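Local coordinates for protein putative dehydrogenase (Amycolatopsis orientalis, PDB 5A9T) that reduces cyclic imines to amines as an imine reductase, using NADPH as the hydride donor, at residues L64-L69 / V92-G97; A11-M16 / V31-R36. All coordinates share one frame; numbering follows the deposited sequence.

Interaction 1. Residues L64-L69 / V92-G97; sequences LLVVCL and VNLNSG
The amide nitrogen ND2 of Asn95 donates to the backbone O of Leu69 at 2.7 Å, the acceptor lying close to the plane of the amide. With CG anti to the backbone N (chi1 -166°), the Asn95 side chain reaches across to the other segment, and ND2 has a second partner in Asp71. Before this point the backbones run parallel and are joined by three straight hydrogen bonds: Val92 N to Leu65 O (2.9 Å), Val67 N to Val92 O (2.8 Å) and Leu94 N to Val67 O (2.8 Å). Asn93 OD1 accepts from Asn95 N, 3.0 Å away and well above the carbonyl plane, forming an Asx turn; a water donating to this OD1 accepts from Leu69 N. Asparagine suits the bend: its short side chain lets OD1 reach the amide two residues on, while ND2 hydrogen-bonds Tyr116 OH. On the face of Val66 and Val92, branched apolar residues fit the buried sheet: Leu64 CD1 meets Val92 CG2 at 3.7 Å, and Val66 CG1 meets Leu94 CD1 at 3.9 Å, with Leu20 of helix 15-26 touching Val66 and Leu94. This is Rossmann-fold parallel strand pairing; the strands' carboxyl ends face the NADP(+) site, where Asn95 binds the cofactor in a structure of this protein.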
loop_
_atom_site.group_PDB
_atom_site.type_symbol
_atom_site.label_atom_id
_atom_site.label_comp_id
_atom_site.label_asym_id
_atom_site.label_seq_id
_atom_site.Cartn_x
_atom_site.Cartn_y
_atom_site.Cartn_z
ATOM N N LEU A 64 -33.970 17.160 5.243
ATOM C CA LEU A 64 -32.732 16.474 4.819
ATOM C C LEU A 64 -32.987 15.676 3.568
ATOM O O LEU A 64 -33.812 14.759 3.545
ATOM C CB LEU A 64 -32.242 15.553 5.957
ATOM C CG LEU A 64 -30.956 14.769 5.552
ATOM C CD1 LEU A 64 -29.826 15.677 5.288
ATOM C CD2 LEU A 64 -30.672 13.783 6.652
ATOM N N LEU A 65 -32.319 16.092 2.495
ATOM C CA LEU A 65 -32.446 15.493 1.152
ATOM C C LEU A 65 -31.100 14.840 0.845
ATOM O O LEU A 65 -30.115 15.533 0.624
ATOM C CB LEU A 65 -32.765 16.503 0.100
ATOM C CG LEU A 65 -33.911 17.450 0.487
ATOM C CD1 LEU A 65 -34.021 18.637 -0.504
ATOM C CD2 LEU A 65 -35.282 16.768 0.684
ATOM N N VAL A 66 -31.065 13.519 0.822
ATOM C CA VAL A 66 -29.881 12.720 0.467
ATOM C C VAL A 66 -29.900 12.362 -0.975
ATOM O O VAL A 66 -30.928 11.733 -1.419
ATOM C CB VAL A 66 -29.835 11.474 1.340
ATOM C CG1 VAL A 66 -28.653 10.593 0.961
ATOM C CG2 VAL A 66 -29.642 11.831 2.805
ATOM N N VAL A 67 -29.016 12.913 -1.802
ATOM C CA VAL A 67 -29.113 12.817 -3.250
ATOM C C VAL A 67 -28.011 11.845 -3.728
ATOM O O VAL A 67 -26.827 12.056 -3.398
ATOM C CB VAL A 67 -29.047 14.170 -3.888
ATOM C CG1 VAL A 67 -29.160 14.026 -5.404
ATOM C CG2 VAL A 67 -30.142 15.080 -3.404
ATOM N N CYS A 68 -28.379 10.855 -4.558
ATOM C CA CYS A 68 -27.417 9.898 -5.121
ATOM C C CYS A 68 -27.906 9.530 -6.525
ATOM O O CYS A 68 -28.498 8.455 -6.762
ATOM C CB CYS A 68 -27.286 8.739 -4.175
ATOM S SG CYS A 68 -25.865 7.679 -4.582
ATOM N N LEU A 69 -27.670 10.475 -7.442
ATOM C CA LEU A 69 -28.214 10.350 -8.837
ATOM C C LEU A 69 -27.259 9.520 -9.642
ATOM O O LEU A 69 -26.118 9.353 -9.300
ATOM C CB LEU A 69 -28.391 11.714 -9.454
ATOM C CG LEU A 69 -29.384 12.664 -8.751
ATOM C CD1 LEU A 69 -29.194 14.033 -9.378
ATOM C CD2 LEU A 69 -30.793 12.272 -8.803
ATOM N N VAL A 92 -27.551 16.803 0.875
ATOM C CA VAL A 92 -26.344 16.018 1.055
ATOM C C VAL A 92 -26.165 15.239 -0.214
ATOM O O VAL A 92 -26.921 14.287 -0.493
ATOM C CB VAL A 92 -26.416 15.156 2.274
ATOM C CG1 VAL A 92 -25.141 14.314 2.442
ATOM C CG2 VAL A 92 -26.608 15.947 3.532
ATOM N N ASN A 93 -25.190 15.661 -1.045
ATOM C CA ASN A 93 -24.937 15.079 -2.317
ATOM C C ASN A 93 -23.840 14.044 -2.236
ATOM O O ASN A 93 -22.703 14.426 -2.012
ATOM C CB ASN A 93 -24.519 16.169 -3.278
ATOM C CG ASN A 93 -24.441 15.669 -4.727
ATOM O OD1 ASN A 93 -24.615 14.497 -5.028
ATOM N ND2 ASN A 93 -24.149 16.635 -5.685
ATOM N N LEU A 94 -24.217 12.804 -2.532
ATOM C CA LEU A 94 -23.264 11.661 -2.399
ATOM C C LEU A 94 -22.794 11.199 -3.743
ATOM O O LEU A 94 -22.124 10.132 -3.808
ATOM C CB LEU A 94 -23.858 10.607 -1.553
ATOM C CG LEU A 94 -24.207 10.990 -0.143
ATOM C CD1 LEU A 94 -24.861 9.872 0.641
ATOM C CD2 LEU A 94 -22.996 11.507 0.648
ATOM N N ASN A 95 -22.954 11.958 -4.803
ATOM C CA ASN A 95 -22.411 11.471 -6.122
ATOM C C ASN A 95 -21.929 12.537 -7.022
ATOM O O ASN A 95 -22.268 12.529 -8.250
ATOM C CB ASN A 95 -23.343 10.468 -6.792
ATOM C CG ASN A 95 -22.700 9.683 -7.970
ATOM O OD1 ASN A 95 -21.538 9.421 -7.938
ATOM N ND2 ASN A 95 -23.477 9.411 -9.036
ATOM N N SER A 96 -21.155 13.483 -6.502
ATOM C CA SER A 96 -20.555 14.443 -7.412
ATOM C C SER A 96 -19.431 13.726 -8.220
ATOM O O SER A 96 -18.667 12.893 -7.739
ATOM C CB SER A 96 -19.948 15.640 -6.783
ATOM O OG SER A 96 -20.857 16.514 -6.182
ATOM N N GLY A 97 -19.309 14.138 -9.427
ATOM C CA GLY A 97 -18.245 13.468 -10.300
ATOM C C GLY A 97 -16.853 13.990 -10.012
ATOM O O GLY A 97 -15.823 13.160 -9.962
HETATM O O HOH W 1 -26.001 12.808 -6.929
#

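Interaction 2. Residues A11-M16 / V31-R36; sequences AGLGPM and VTVWNR
Leu13 spreads its branched end over Val33 and Asn35: Leu13 CD1 lies 3.9 Å from Val33 CB and Leu13 CG 3.9 Å from Asn35 CB. Its CG stands anti to the carbonyl carbon (chi1 -56°), which brings the isobutyl group over the end of strand 30-34, and it crosses Val33 at about a right angle. An alanine in its place would probably take away the cover over Asn35 CB and part of that over Val33, and open a gap beside Leu44, which touches both Leu13 and Val33. Beside it, Gly12 N gives a nearly linear 2.8 Å hydrogen bond to Trp34 O. Ala11, paired with Trp34 in parallel register, sets its CB 3.9 Å from Trp34 CE3, the small methyl fitting obliquely beside the wide indole. Gly12 and Gly14 belong to the glycine-rich turn of the Rossmann beta-alpha-beta unit, and Leu13, Gly14, Asn35 and Arg36 bind NADP(+) in a structure of this protein. At Gly12 the backbone (phi 112°) would press any CB against the preceding carbonyl O, while at Gly14, the N-cap of helix 15-26, a CB would strike Pro15 CD. Farther out, Ile55 and Ala58 of helix 55-60 pack on Trp34, and Ala21 of helix 15-26 touches Val33.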
loop_
_atom_site.group_PDB
_atom_site.type_symbol
_atom_site.label_atom_id
_atom_site.label_comp_id
_atom_site.label_asym_id
_atom_site.label_seq_id
_atom_site.Cartn_x
_atom_site.Cartn_y
_atom_site.Cartn_z
ATOM N N ALA A 11 -33.206 10.759 -2.953
ATOM C CA ALA A 11 -33.415 10.919 -4.346
ATOM C C ALA A 11 -32.360 10.192 -5.155
ATOM O O ALA A 11 -31.183 10.549 -5.141
ATOM C CB ALA A 11 -33.412 12.389 -4.721
ATOM N N GLY A 12 -32.761 9.175 -5.874
ATOM C CA GLY A 12 -31.841 8.343 -6.599
ATOM C C GLY A 12 -31.812 6.962 -5.993
ATOM O O GLY A 12 -31.408 6.731 -4.877
ATOM N N LEU A 13 -32.344 5.935 -6.724
ATOM C CA LEU A 13 -32.488 4.578 -6.227
ATOM C C LEU A 13 -31.715 3.538 -7.070
ATOM O O LEU A 13 -32.195 2.356 -7.131
ATOM C CB LEU A 13 -33.960 4.153 -6.073
ATOM C CG LEU A 13 -34.790 5.082 -5.191
ATOM C CD1 LEU A 13 -36.256 4.624 -5.205
ATOM C CD2 LEU A 13 -34.240 5.059 -3.768
ATOM N N GLY A 14 -30.596 3.927 -7.626
ATOM C CA GLY A 14 -29.604 2.934 -8.068
ATOM C C GLY A 14 -29.180 2.062 -6.910
ATOM O O GLY A 14 -29.668 2.138 -5.757
ATOM N N PRO A 15 -28.202 1.190 -7.111
ATOM C CA PRO A 15 -27.809 0.263 -6.016
ATOM C C PRO A 15 -27.309 1.015 -4.744
ATOM O O PRO A 15 -27.646 0.620 -3.641
ATOM C CB PRO A 15 -26.592 -0.440 -6.701
ATOM C CG PRO A 15 -26.941 -0.464 -8.126
ATOM C CD PRO A 15 -27.599 0.890 -8.422
ATOM N N MET A 16 -26.554 2.091 -4.965
ATOM C CA MET A 16 -26.080 2.892 -3.849
ATOM C C MET A 16 -27.235 3.605 -3.174
ATOM O O MET A 16 -27.411 3.550 -1.956
ATOM C CB MET A 16 -24.975 3.848 -4.226
ATOM C CG MET A 16 -24.412 4.490 -2.945
ATOM S SD MET A 16 -23.682 3.398 -1.715
ATOM C CE MET A 16 -22.135 3.138 -2.427
ATOM N N VAL A 31 -38.789 7.542 5.741
ATOM C CA VAL A 31 -38.016 7.716 4.517
ATOM C C VAL A 31 -38.972 7.893 3.374
ATOM O O VAL A 31 -39.784 6.953 3.050
ATOM C CB VAL A 31 -37.007 6.607 4.277
ATOM C CG1 VAL A 31 -36.222 6.814 2.975
ATOM C CG2 VAL A 31 -36.086 6.500 5.508
ATOM N N THR A 32 -38.822 8.992 2.664
ATOM C CA THR A 32 -39.439 9.216 1.337
ATOM C C THR A 32 -38.459 8.958 0.235
ATOM O O THR A 32 -37.313 9.432 0.298
ATOM C CB THR A 32 -40.039 10.585 1.230
ATOM O OG1 THR A 32 -40.975 10.825 2.288
ATOM C CG2 THR A 32 -40.621 10.922 -0.116
ATOM N N VAL A 33 -38.839 8.201 -0.804
ATOM C CA VAL A 33 -37.921 7.861 -1.880
ATOM C C VAL A 33 -38.394 8.332 -3.214
ATOM O O VAL A 33 -39.621 8.381 -3.472
ATOM C CB VAL A 33 -37.570 6.362 -1.922
ATOM C CG1 VAL A 33 -36.949 5.930 -0.656
ATOM C CG2 VAL A 33 -38.817 5.513 -2.172
ATOM N N TRP A 34 -37.458 8.718 -4.062
ATOM C CA TRP A 34 -37.759 9.234 -5.432
ATOM C C TRP A 34 -36.695 8.700 -6.345
ATOM O O TRP A 34 -35.508 8.566 -5.995
ATOM C CB TRP A 34 -37.816 10.728 -5.511
ATOM C CG TRP A 34 -37.971 11.319 -6.871
ATOM C CD1 TRP A 34 -39.157 11.629 -7.485
ATOM C CD2 TRP A 34 -36.948 11.631 -7.822
ATOM N NE1 TRP A 34 -38.903 12.183 -8.741
ATOM C CE2 TRP A 34 -37.567 12.124 -8.987
ATOM C CE3 TRP A 34 -35.565 11.444 -7.856
ATOM C CZ2 TRP A 34 -36.836 12.591 -10.081
ATOM C CZ3 TRP A 34 -34.873 11.926 -8.943
ATOM C CH2 TRP A 34 -35.492 12.419 -10.052
ATOM N N ASN A 35 -37.140 8.354 -7.535
ATOM C CA ASN A 35 -36.261 7.986 -8.609
ATOM C C ASN A 35 -36.817 8.479 -9.920
ATOM O O ASN A 35 -38.023 8.487 -10.077
ATOM C CB ASN A 35 -36.029 6.473 -8.622
ATOM C CG ASN A 35 -34.882 6.063 -9.524
ATOM O OD1 ASN A 35 -35.130 5.321 -10.582
ATOM N ND2 ASN A 35 -33.701 6.398 -9.216
ATOM N N ARG A 36 -35.928 8.832 -10.836
ATOM C CA ARG A 36 -36.333 9.259 -12.159
ATOM C C ARG A 36 -37.249 8.209 -12.835
ATOM O O ARG A 36 -38.245 8.567 -13.354
ATOM C CB ARG A 36 -35.096 9.486 -13.024
ATOM C CG ARG A 36 -34.310 10.782 -12.811
#

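Both contacts belong to the parallel part of one sheet in the nucleotide-binding domain, their centres about 10 Å apart. Along the chain interaction 2 comes first; each contact joins the strands of one beta-alpha-beta unit: strand 7-11 with 30-34, then 64-67 with 90-93. In the sheet the order is 30-34, 7-11, 64-67, 90-93, so strands 7-11 and 64-67 are the inner neighbours that connect the pairs. Cys68 N lies 2.9 Å from Ala11 O, a probable hydrogen bond, and Cys68 SG packs on Met16 CG at 3.9 Å. Loops at the carboxyl ends of these strands, with the start of helix 15-26, hold Leu13, Gly14, Met16, Asn35, Arg36 and Asn95, which bind NADP(+) in a structure of this protein.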